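Cadherin-23 (Mus musculus, PDB 5UZ8) binds calcium between its extracellular cadherin repeats and serves in cell adhesion, probably within the mechanotransduction machinery of hearing. Local coordinates at residues A[183-189]-A[207-213]; A[115-121]-A[136-141]; A[110-116]-A[201-207]. One frame throughout, in Å; residues are numbered along the deposited sequence.

Interaction 1: residues A[183-189]-A[207-213]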
loop_
_atom_site.group_PDB
_atom_site.type_symbol
_atom_site.label_atom_id
_atom_site.label_comp_id
_atom_site.label_asym_id
_atom_site.label_seq_id
_atom_site.Cartn_x
_atom_site.Cartn_y
_atom_site.Cartn_z
ATOM N N ASP A 183 17.861 3.992 -5.537
ATOM C CA ASP A 183 17.263 3.702 -6.851
ATOM C C ASP A 183 15.889 3.037 -6.805
ATOM O O ASP A 183 15.256 2.861 -7.840
ATOM C CB ASP A 183 18.209 2.899 -7.761
ATOM C CG ASP A 183 18.539 1.517 -7.244
ATOM O OD1 ASP A 183 18.032 1.067 -6.201
ATOM O OD2 ASP A 183 19.352 0.848 -7.934
ATOM N N HIS A 184 15.433 2.647 -5.625
ATOM C CA HIS A 184 14.064 2.175 -5.474
ATOM C C HIS A 184 13.715 2.108 -3.981
ATOM O O HIS A 184 14.608 2.041 -3.116
ATOM C CB HIS A 184 13.865 0.781 -6.053
ATOM C CG HIS A 184 14.570 -0.297 -5.296
ATOM N ND1 HIS A 184 15.941 -0.401 -5.273
ATOM C CD2 HIS A 184 14.099 -1.328 -4.558
ATOM C CE1 HIS A 184 16.290 -1.465 -4.563
ATOM N NE2 HIS A 184 15.189 -2.044 -4.114
ATOM N N TYR A 185 12.420 2.081 -3.717
ATOM C CA TYR A 185 11.861 2.055 -2.368
ATOM C C TYR A 185 10.860 0.909 -2.270
ATOM O O TYR A 185 10.126 0.625 -3.242
ATOM C CB TYR A 185 11.137 3.385 -2.115
ATOM C CG TYR A 185 12.035 4.580 -2.178
ATOM C CD1 TYR A 185 12.360 5.166 -3.399
ATOM C CD2 TYR A 185 12.575 5.135 -1.009
ATOM C CE1 TYR A 185 13.214 6.278 -3.459
ATOM C CE2 TYR A 185 13.380 6.270 -1.046
ATOM C CZ TYR A 185 13.697 6.826 -2.290
ATOM O OH TYR A 185 14.527 7.906 -2.379
ATOM N N ILE A 186 10.808 0.275 -1.102
ATOM C CA ILE A 186 9.772 -0.704 -0.806
ATOM C C ILE A 186 9.090 -0.211 0.475
ATOM O O ILE A 186 9.642 -0.345 1.547
ATOM C CB ILE A 186 10.359 -2.131 -0.641
ATOM C CG1 ILE A 186 11.214 -2.476 -1.864
ATOM C CG2 ILE A 186 9.231 -3.150 -0.419
ATOM C CD1 ILE A 186 11.803 -3.872 -1.832
ATOM N N LEU A 187 7.919 0.383 0.314
ATOM C CA LEU A 187 7.202 1.063 1.377
ATOM C C LEU A 187 6.046 0.194 1.872
ATOM O O LEU A 187 5.473 -0.568 1.115
ATOM C CB LEU A 187 6.630 2.347 0.852
ATOM C CG LEU A 187 7.601 3.335 0.215
ATOM C CD1 LEU A 187 6.768 4.540 -0.210
ATOM C CD2 LEU A 187 8.717 3.638 1.210
ATOM N N THR A 188 5.741 0.304 3.153
ATOM C CA THR A 188 4.569 -0.349 3.727
ATOM C C THR A 188 3.440 0.664 3.851
ATOM O O THR A 188 3.585 1.657 4.570
ATOM C CB THR A 188 4.902 -0.918 5.112
ATOM O OG1 THR A 188 5.982 -1.866 4.992
ATOM C CG2 THR A 188 3.691 -1.600 5.701
ATOM N N ALA A 189 2.327 0.399 3.174
ATOM C CA ALA A 189 1.106 1.189 3.310
ATOM C C ALA A 189 0.148 0.436 4.235
ATOM O O ALA A 189 0.021 -0.793 4.124
ATOM C CB ALA A 189 0.455 1.425 1.969
ATOM N N VAL A 207 0.165 -3.466 3.048
ATOM C CA VAL A 207 0.610 -3.928 1.752
ATOM C C VAL A 207 1.958 -3.272 1.397
ATOM O O VAL A 207 2.267 -2.180 1.924
ATOM C CB VAL A 207 -0.449 -3.638 0.686
ATOM C CG1 VAL A 207 -0.548 -2.158 0.395
ATOM C CG2 VAL A 207 -0.181 -4.385 -0.592
ATOM N N GLN A 208 2.772 -3.931 0.556
ATOM C CA GLN A 208 4.035 -3.349 0.117
ATOM C C GLN A 208 3.849 -2.615 -1.207
ATOM O O GLN A 208 3.129 -3.083 -2.108
ATOM C CB GLN A 208 5.161 -4.372 0.005
ATOM C CG GLN A 208 5.449 -5.144 1.267
ATOM C CD GLN A 208 5.952 -4.269 2.381
ATOM O OE1 GLN A 208 5.221 -3.988 3.375
ATOM N NE2 GLN A 208 7.164 -3.804 2.230
ATOM N N VAL A 209 4.481 -1.450 -1.285
ATOM C CA VAL A 209 4.466 -0.578 -2.464
ATOM C C VAL A 209 5.895 -0.327 -2.926
ATOM O O VAL A 209 6.682 0.235 -2.158
ATOM C CB VAL A 209 3.811 0.769 -2.136
ATOM C CG1 VAL A 209 3.769 1.647 -3.403
ATOM C CG2 VAL A 209 2.414 0.537 -1.571
ATOM N N VAL A 210 6.231 -0.765 -4.146
ATOM C CA VAL A 210 7.528 -0.580 -4.741
ATOM C C VAL A 210 7.498 0.649 -5.641
ATOM O O VAL A 210 6.637 0.779 -6.528
ATOM C CB VAL A 210 7.966 -1.792 -5.598
ATOM C CG1 VAL A 210 9.320 -1.537 -6.260
ATOM C CG2 VAL A 210 8.037 -3.044 -4.750
ATOM N N ILE A 211 8.467 1.529 -5.462
ATOM C CA ILE A 211 8.661 2.641 -6.384
ATOM C C ILE A 211 10.077 2.529 -6.915
ATOM O O ILE A 211 11.050 2.692 -6.165
ATOM C CB ILE A 211 8.424 4.014 -5.729
ATOM C CG1 ILE A 211 6.945 4.176 -5.402
ATOM C CG2 ILE A 211 8.845 5.148 -6.681
ATOM C CD1 ILE A 211 6.628 5.200 -4.329
ATOM N N ARG A 212 10.194 2.237 -8.203
ATOM C CA ARG A 212 11.498 2.117 -8.848
ATOM C C ARG A 212 11.809 3.443 -9.519
ATOM O O ARG A 212 10.945 4.044 -10.156
ATOM C CB ARG A 212 11.541 0.959 -9.824
ATOM C CG ARG A 212 11.254 -0.370 -9.135
ATOM C CD ARG A 212 11.675 -1.592 -9.951
ATOM N NE ARG A 212 11.303 -2.792 -9.237
ATOM C CZ ARG A 212 11.981 -3.330 -8.222
ATOM N NH1 ARG A 212 13.157 -2.832 -7.819
ATOM N NH2 ARG A 212 11.477 -4.401 -7.622
ATOM N N VAL A 213 13.040 3.913 -9.336
ATOM C CA VAL A 213 13.422 5.251 -9.763
ATOM C C VAL A 213 14.268 5.103 -11.010
ATOM O O VAL A 213 15.348 4.519 -10.970
ATOM C CB VAL A 213 14.211 5.966 -8.665
ATOM C CG1 VAL A 213 14.574 7.387 -9.087
ATOM C CG2 VAL A 213 13.398 5.984 -7.392
HETATM O O HOH W 1 16.124 2.008 -10.686
HETATM O O HOH W 2 8.526 -1.707 3.638
#

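Interaction 2: residues A[115-121]-A[136-141]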
loop_
_atom_site.group_PDB
_atom_site.type_symbol
_atom_site.label_atom_id
_atom_site.label_comp_id
_atom_site.label_asym_id
_atom_site.label_seq_id
_atom_site.Cartn_x
_atom_site.Cartn_y
_atom_site.Cartn_z
ATOM N N ILE A 115 -9.160 -4.649 3.556
ATOM C CA ILE A 115 -8.426 -5.614 2.716
ATOM C C ILE A 115 -8.037 -4.890 1.448
ATOM O O ILE A 115 -8.902 -4.347 0.753
ATOM C CB ILE A 115 -9.266 -6.845 2.363
ATOM C CG1 ILE A 115 -9.582 -7.667 3.631
ATOM C CG2 ILE A 115 -8.525 -7.743 1.361
ATOM C CD1 ILE A 115 -10.666 -8.720 3.431
ATOM N N PHE A 116 -6.733 -4.860 1.157
ATOM C CA PHE A 116 -6.256 -4.185 -0.060
ATOM C C PHE A 116 -6.708 -4.865 -1.330
ATOM O O PHE A 116 -6.821 -6.085 -1.354
ATOM C CB PHE A 116 -4.759 -4.026 -0.041
ATOM C CG PHE A 116 -4.306 -2.880 0.793
ATOM C CD1 PHE A 116 -4.375 -1.591 0.304
ATOM C CD2 PHE A 116 -3.846 -3.083 2.084
ATOM C CE1 PHE A 116 -3.960 -0.511 1.085
ATOM C CE2 PHE A 116 -3.426 -2.015 2.855
ATOM C CZ PHE A 116 -3.495 -0.733 2.373
ATOM N N ASP A 117 -7.001 -4.089 -2.368
ATOM C CA ASP A 117 -7.530 -4.589 -3.643
ATOM C C ASP A 117 -6.438 -5.340 -4.465
ATOM O O ASP A 117 -6.760 -6.075 -5.391
ATOM C CB ASP A 117 -8.139 -3.429 -4.488
ATOM C CG ASP A 117 -9.550 -2.950 -4.005
ATOM O OD1 ASP A 117 -10.099 -3.440 -2.995
ATOM O OD2 ASP A 117 -10.140 -2.073 -4.683
ATOM N N GLN A 118 -5.152 -5.121 -4.157
ATOM C CA GLN A 118 -4.040 -5.846 -4.827
ATOM C C GLN A 118 -3.149 -6.443 -3.765
ATOM O O GLN A 118 -3.106 -5.924 -2.644
ATOM C CB GLN A 118 -3.169 -4.951 -5.708
ATOM C CG GLN A 118 -3.906 -4.215 -6.787
ATOM C CD GLN A 118 -3.033 -3.452 -7.812
ATOM O OE1 GLN A 118 -3.618 -2.832 -8.702
ATOM N NE2 GLN A 118 -1.670 -3.502 -7.734
ATOM N N PRO A 119 -2.421 -7.519 -4.110
ATOM C CA PRO A 119 -1.457 -8.120 -3.173
ATOM C C PRO A 119 -0.189 -7.264 -2.987
ATOM O O PRO A 119 0.509 -7.412 -1.997
ATOM C CB PRO A 119 -1.152 -9.479 -3.807
ATOM C CG PRO A 119 -1.462 -9.328 -5.259
ATOM C CD PRO A 119 -2.624 -8.368 -5.300
ATOM N N SER A 120 0.074 -6.391 -3.953
ATOM C CA SER A 120 1.160 -5.439 -3.870
ATOM C C SER A 120 0.968 -4.413 -4.964
ATOM O O SER A 120 0.066 -4.543 -5.810
ATOM C CB SER A 120 2.556 -6.105 -3.923
ATOM O OG SER A 120 3.029 -6.362 -5.230
ATOM N N TYR A 121 1.720 -3.320 -4.855
ATOM C CA TYR A 121 1.630 -2.205 -5.816
ATOM C C TYR A 121 3.007 -1.878 -6.278
ATOM O O TYR A 121 3.970 -2.062 -5.521
ATOM C CB TYR A 121 0.989 -0.989 -5.179
ATOM C CG TYR A 121 -0.477 -1.193 -4.803
ATOM C CD1 TYR A 121 -0.820 -1.720 -3.567
ATOM C CD2 TYR A 121 -1.511 -0.836 -5.683
ATOM C CE1 TYR A 121 -2.154 -1.892 -3.200
ATOM C CE2 TYR A 121 -2.863 -0.993 -5.328
ATOM C CZ TYR A 121 -3.166 -1.520 -4.090
ATOM O OH TYR A 121 -4.469 -1.710 -3.716
ATOM N N LEU A 136 0.792 6.719 -7.445
ATOM C CA LEU A 136 -0.217 5.668 -7.547
ATOM C C LEU A 136 -1.221 5.832 -6.410
ATOM O O LEU A 136 -0.983 6.581 -5.470
ATOM C CB LEU A 136 0.439 4.288 -7.426
ATOM C CG LEU A 136 0.858 4.019 -5.976
ATOM C CD1 LEU A 136 0.481 2.641 -5.502
ATOM C CD2 LEU A 136 2.307 4.355 -5.753
ATOM N N ARG A 137 -2.332 5.125 -6.530
ATOM C CA ARG A 137 -3.347 5.109 -5.497
ATOM C C ARG A 137 -3.515 3.670 -5.007
ATOM O O ARG A 137 -3.679 2.766 -5.806
ATOM C CB ARG A 137 -4.657 5.631 -6.087
ATOM C CG ARG A 137 -5.801 5.783 -5.095
ATOM C CD ARG A 137 -6.962 6.508 -5.769
ATOM N NE ARG A 137 -6.936 7.943 -5.547
ATOM C CZ ARG A 137 -7.454 8.861 -6.360
ATOM N NH1 ARG A 137 -7.403 10.149 -6.024
ATOM N NH2 ARG A 137 -8.019 8.503 -7.513
ATOM N N VAL A 138 -3.463 3.474 -3.699
ATOM C CA VAL A 138 -3.787 2.207 -3.077
ATOM C C VAL A 138 -5.230 2.269 -2.589
ATOM O O VAL A 138 -5.700 3.330 -2.164
ATOM C CB VAL A 138 -2.820 1.848 -1.945
ATOM C CG1 VAL A 138 -1.390 1.841 -2.474
ATOM C CG2 VAL A 138 -2.972 2.740 -0.726
ATOM N N THR A 139 -5.929 1.132 -2.661
ATOM C CA THR A 139 -7.303 1.067 -2.194
ATOM C C THR A 139 -7.505 -0.237 -1.421
ATOM O O THR A 139 -7.149 -1.333 -1.911
ATOM C CB THR A 139 -8.295 1.108 -3.381
ATOM O OG1 THR A 139 -8.120 2.314 -4.153
ATOM C CG2 THR A 139 -9.730 1.006 -2.897
ATOM N N ALA A 140 -8.091 -0.106 -0.240
ATOM C CA ALA A 140 -8.616 -1.225 0.540
ATOM C C ALA A 140 -10.142 -1.099 0.666
ATOM O O ALA A 140 -10.684 -0.019 0.467
ATOM C CB ALA A 140 -7.978 -1.215 1.902
ATOM N N THR A 141 -10.834 -2.204 0.956
ATOM C CA THR A 141 -12.268 -2.164 1.182
ATOM C C THR A 141 -12.583 -2.808 2.506
ATOM O O THR A 141 -11.817 -3.654 2.983
ATOM C CB THR A 141 -13.028 -2.905 0.104
ATOM O OG1 THR A 141 -12.617 -4.276 0.092
ATOM C CG2 THR A 141 -12.785 -2.267 -1.260
HETATM O O HOH W 3 -10.438 -5.205 -1.333
#

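Interaction 3: residues A[110-116]-A[201-207]. With CA (calcium ion), chain I; CA (calcium ion), chain J; CA (calcium ion), chain K.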
loop_
_atom_site.group_PDB
_atom_site.type_symbol
_atom_site.label_atom_id
_atom_site.label_comp_id
_atom_site.label_asym_id
_atom_site.label_seq_id
_atom_site.Cartn_x
_atom_site.Cartn_y
_atom_site.Cartn_z
ATOM N N ASN A 110 -17.351 -4.708 14.556
ATOM C CA ASN A 110 -16.216 -4.496 13.703
ATOM C C ASN A 110 -15.429 -5.790 13.538
ATOM O O ASN A 110 -14.324 -5.944 14.085
ATOM C CB ASN A 110 -15.331 -3.360 14.225
ATOM C CG ASN A 110 -14.270 -2.955 13.221
ATOM O OD1 ASN A 110 -14.445 -3.167 12.032
ATOM N ND2 ASN A 110 -13.181 -2.373 13.688
ATOM N N ASP A 111 -15.997 -6.700 12.745
ATOM C CA ASP A 111 -15.411 -8.029 12.536
ATOM C C ASP A 111 -14.767 -8.239 11.154
ATOM O O ASP A 111 -14.347 -9.362 10.840
ATOM C CB ASP A 111 -16.413 -9.153 12.889
ATOM C CG ASP A 111 -17.708 -9.125 12.068
ATOM O OD1 ASP A 111 -18.075 -8.100 11.444
ATOM O OD2 ASP A 111 -18.447 -10.141 12.124
ATOM N N ASN A 112 -14.666 -7.191 10.349
ATOM C CA ASN A 112 -13.961 -7.275 9.075
ATOM C C ASN A 112 -12.801 -6.273 9.031
ATOM O O ASN A 112 -12.968 -5.103 9.396
ATOM C CB ASN A 112 -14.902 -7.034 7.901
ATOM C CG ASN A 112 -15.883 -8.188 7.721
ATOM O OD1 ASN A 112 -15.565 -9.168 7.043
ATOM N ND2 ASN A 112 -17.030 -8.111 8.405
ATOM N N ASN A 113 -11.653 -6.737 8.563
ATOM C CA ASN A 113 -10.491 -5.876 8.372
ATOM C C ASN A 113 -10.616 -5.175 7.037
ATOM O O ASN A 113 -11.137 -5.776 6.092
ATOM C CB ASN A 113 -9.201 -6.695 8.313
ATOM C CG ASN A 113 -8.832 -7.299 9.652
ATOM O OD1 ASN A 113 -9.639 -7.932 10.269
ATOM N ND2 ASN A 113 -7.602 -7.090 10.093
ATOM N N PRO A 114 -9.991 -3.984 6.913
ATOM C CA PRO A 114 -9.779 -3.465 5.551
ATOM C C PRO A 114 -8.842 -4.384 4.803
ATOM O O PRO A 114 -7.868 -4.892 5.388
ATOM C CB PRO A 114 -9.151 -2.086 5.759
ATOM C CG PRO A 114 -9.274 -1.776 7.190
ATOM C CD PRO A 114 -9.412 -3.105 7.931
ATOM N N ILE A 115 -9.160 -4.649 3.556
ATOM C CA ILE A 115 -8.426 -5.614 2.716
ATOM C C ILE A 115 -8.037 -4.890 1.448
ATOM O O ILE A 115 -8.902 -4.347 0.753
ATOM C CB ILE A 115 -9.266 -6.845 2.363
ATOM C CG1 ILE A 115 -9.582 -7.667 3.631
ATOM C CG2 ILE A 115 -8.525 -7.743 1.361
ATOM C CD1 ILE A 115 -10.666 -8.720 3.431
ATOM N N PHE A 116 -6.733 -4.860 1.157
ATOM C CA PHE A 116 -6.256 -4.185 -0.060
ATOM C C PHE A 116 -6.708 -4.865 -1.330
ATOM O O PHE A 116 -6.821 -6.085 -1.354
ATOM C CB PHE A 116 -4.759 -4.026 -0.041
ATOM C CG PHE A 116 -4.306 -2.880 0.793
ATOM C CD1 PHE A 116 -4.375 -1.591 0.304
ATOM C CD2 PHE A 116 -3.846 -3.083 2.084
ATOM C CE1 PHE A 116 -3.960 -0.511 1.085
ATOM C CE2 PHE A 116 -3.426 -2.015 2.855
ATOM C CZ PHE A 116 -3.495 -0.733 2.373
ATOM N N ASN A 201 -10.121 -1.662 19.153
ATOM C CA ASN A 201 -11.329 -1.921 18.328
ATOM C C ASN A 201 -11.077 -1.445 16.885
ATOM O O ASN A 201 -12.008 -1.350 16.127
ATOM C CB ASN A 201 -12.644 -1.297 18.948
ATOM C CG ASN A 201 -13.997 -1.917 18.402
ATOM O OD1 ASN A 201 -14.098 -3.080 17.992
ATOM N ND2 ASN A 201 -15.039 -1.118 18.449
ATOM N N ARG A 202 -9.816 -1.236 16.511
ATOM C CA ARG A 202 -9.449 -0.897 15.127
ATOM C C ARG A 202 -8.732 -2.074 14.489
ATOM O O ARG A 202 -7.827 -2.643 15.106
ATOM C CB ARG A 202 -8.558 0.340 15.079
ATOM C CG ARG A 202 -9.210 1.570 15.691
ATOM C CD ARG A 202 -8.451 2.860 15.421
ATOM N NE ARG A 202 -8.579 3.252 14.034
ATOM C CZ ARG A 202 -7.920 4.240 13.448
ATOM N NH1 ARG A 202 -7.062 5.004 14.122
ATOM N NH2 ARG A 202 -8.101 4.461 12.168
ATOM N N ARG A 203 -9.128 -2.415 13.272
ATOM C CA ARG A 203 -8.533 -3.474 12.494
ATOM C C ARG A 203 -7.756 -2.875 11.332
ATOM O O ARG A 203 -8.055 -1.781 10.852
ATOM C CB ARG A 203 -9.623 -4.414 11.953
ATOM C CG ARG A 203 -10.271 -5.291 12.977
ATOM C CD ARG A 203 -11.432 -6.091 12.404
ATOM N NE ARG A 203 -11.928 -7.088 13.361
ATOM C CZ ARG A 203 -11.416 -8.304 13.558
ATOM N NH1 ARG A 203 -11.980 -9.110 14.436
ATOM N NH2 ARG A 203 -10.373 -8.750 12.869
ATOM N N GLU A 204 -6.750 -3.617 10.888
ATOM C CA GLU A 204 -5.850 -3.139 9.856
ATOM C C GLU A 204 -5.331 -4.257 8.967
ATOM O O GLU A 204 -5.343 -5.453 9.355
ATOM C CB GLU A 204 -4.664 -2.441 10.494
ATOM C CG GLU A 204 -3.730 -3.349 11.286
ATOM C CD GLU A 204 -2.680 -2.563 12.044
ATOM O OE1 GLU A 204 -1.492 -2.900 11.936
ATOM O OE2 GLU A 204 -3.037 -1.605 12.771
ATOM N N ASN A 205 -4.720 -3.828 7.876
ATOM C CA ASN A 205 -3.874 -4.675 7.062
ATOM C C ASN A 205 -2.863 -3.774 6.381
ATOM O O ASN A 205 -3.103 -2.555 6.190
ATOM C CB ASN A 205 -4.676 -5.419 5.987
ATOM C CG ASN A 205 -5.140 -6.800 6.429
ATOM O OD1 ASN A 205 -4.350 -7.609 6.903
ATOM N ND2 ASN A 205 -6.429 -7.082 6.265
ATOM N N SER A 206 -1.750 -4.367 6.006
ATOM C CA SER A 206 -0.723 -3.624 5.268
ATOM C C SER A 206 -0.470 -4.239 3.912
ATOM O O SER A 206 -0.732 -5.423 3.691
ATOM C CB SER A 206 0.554 -3.633 6.083
ATOM O OG SER A 206 0.995 -4.960 6.299
ATOM N N VAL A 207 0.165 -3.466 3.048
ATOM C CA VAL A 207 0.610 -3.928 1.752
ATOM C C VAL A 207 1.958 -3.272 1.397
ATOM O O VAL A 207 2.267 -2.180 1.924
ATOM C CB VAL A 207 -0.449 -3.638 0.686
ATOM C CG1 VAL A 207 -0.548 -2.158 0.395
ATOM C CG2 VAL A 207 -0.181 -4.385 -0.592
HETATM CA CA CA I . -14.000 -3.072 9.700
HETATM CA CA CA J . -19.665 -6.448 10.858
HETATM CA CA CA K . -19.964 -10.271 10.328
HETATM O O HOH W 4 -16.904 -4.117 17.311
HETATM O O HOH W 5 -14.776 -8.677 16.023
HETATM O O HOH W 6 -12.649 -5.047 16.203
HETATM O O HOH W 7 -18.258 -10.799 8.786
HETATM O O HOH W 8 -19.932 -12.669 10.850
#

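Interaction 1: residues A[183-189]-A[207-213]
From His184–Arg212 to Ala189–Val207 the strands pair without a break as antiparallel neighbours, their short axes inclined at 153°, with hydrogen-bonded pairs at Tyr185–Ile211, Leu187–Val209 and Ala189–Val207 alternating with non-hydrogen-bonded ones. This is the hairpin formed by the last two strands of a cadherin repeat. Its almost straight Leu187 N to Val209 O bond measures 2.8 Å, and Val213 N adds a further bond to Asp183 O just before the first strand begins.

The face carrying Leu187, Ala189, Val207, Val209 and Ile211 is buried, which suits aliphatic residues. Leu187 CD1 meets Ile211 CD1 at 4.2 Å, while Ala189 CB, a small methyl, fits against Val207 CG1 at 4.0 Å. Tyr185, on the same face, turns its ring edge to Val213, Tyr185 CE1 lying 3.9 Å from Val213 CG2, and packs edge-to-face with Phe162 of strand 162-164.

The other face is more polar. Thr188 OG1 donates to Gln208 OE1 at 2.8 Å, arriving in the amide plane on a lone pair. A bend in the Gln208 chain (chi2 -64°) brings the amide back toward segment 183-189, where NE2 touches Ile186 CG2 and donates to a water that in turn donates to Ile186 O and Thr188 OG1. Farther along, Arg212 NH1 lies over one face of the His184 ring, 3.7 Å from His184 CD2, with ring and guanidinium planes 32° apart; Arg212 NE is held by Gln122 of strand 121-126.

Asp183 OD1 accepts a 2.7 Å bond from His184 ND1, in the plane of the imidazole, and so fixes its rotation. The carboxylate would tend to favour a protonated imidazole, whereas the guanidinium above it would tend to oppose one.

Interaction 2: residues A[115-121]-A[136-141]
Val138 uses its two methyls on two different rings. Val138 CG1, anti to the carbonyl carbon (chi1 -56°), stands over the centre of the Tyr121 ring, a CH-pi contact 3.8 Å from the centroid. Val138 CG2, between the backbone N and that carbon, diverges to the edge of the Phe116 ring, 3.9 Å from Phe116 CE1. A branched side chain suits this double duty. Ala140 CB covers one face of Phe116, displaced toward the rim, where the backbones come so close (Phe116 CA to Ala140 CA 3.8 Å) that a small residue fits well. Leu136 CD1 packs on Tyr121 CB at 3.7 Å, and Tyr121 OH accepts a weak, nearly straight bond from Thr139 N at 3.4 Å.

Behind these contacts, the Ile115–Thr141 pair contributes two backbone bonds, and Asp117 N donates to Thr139 O at 2.8 Å. Gln118 CB lies on the face of the Tyr121 ring opposite Val138; its amide closes the turn by giving NE2 to Ser120 O. Replacing Tyr121 by an alanine would probably open a gap between Val138 CG1 and Gln118 CB and leave Thr139 N without its weak partner.

Segment 115-121 carries the chain across the beta sandwich: strand 115-116 borders strand 134-141 in one sheet, whereas Tyr121 opens strand 121-126 beside strand 204-214 in the other, and the Phe116 ring between them also touches Tyr153 of strand 151-155 and Ala191 of strand 184-193.

Interaction 3: residues A[110-116]-A[201-207]
Asn110 O is gripped by Arg203 NE, 2.8 Å away, and by a water that donates to it; a second water is bound only weakly. The extended Arg203 chain carries its guanidinium across to segment 110-116, so that Asn110 O lies close to the guanidinium plane while the carbonyl carbon of Asp111 sits over one face. Arg203 NH2 donates to Asn113 OD1 at 2.8 Å. The Asn113 amide, its plane 64° from the guanidinium, uses its other end too: ND2 donates to Glu204 O. An amide suits this place because it can accept from a side chain and donate to a backbone at once.

Asn110 works in the same two-handed way. With its CG opposite the backbone N (chi1 -170°), Asn110 OD1 binds a calcium ion at 2.4 Å. Asn110 ND2 meanwhile gives a 2.9 Å bond to Asn201 O, which lies in its amide plane. Asn112 O binds that calcium as well, and Asp142, Asp144, Phe148 and Asp193 complete the site. Asp111 spreads its carboxylate over the other two ions, OD1 on one and OD2 on the other, where Glu21 and Glu77 of the preceding repeat also serve. Residues 108-112 thus form the DXNDN linker of cadherins, whose three calcium ions characteristically stiffen the joint between successive repeats.

Past the linker, Asn205 ND2 donates to Pro114 O at 2.8 Å, a side chain reaching a backbone carbonyl where the two segments make no backbone-to-backbone bond. Val207 CG1 then stands over the centre of the Phe116 ring, 3.6 Å from the centroid, on the face opposite Ala140.

Interactions 1 and 2 lie in the middle repeat, and interaction 3 joins it to the calcium linker before it. Interactions 2 and 3 share Ile115 and Phe116, their centres 12 Å apart; interactions 1 and 3 share Val207 and strand 204-214, their centres 21 Å apart. Interaction 1 is tied to interaction 2 where Tyr121 sets the parallel edge strand: Val210 N lies 2.9 Å from Tyr121 O, a probable hydrogen bond. Val207 CG2 also packs on Pro119 O at 3.4 Å. The repeat therefore runs from one calcium cluster to another: interaction 3 holds ligands of the first, while at the far end of interaction 1 the Val213 side chain is about 8 Å from a calcium ion and about 10 Å from glutathione.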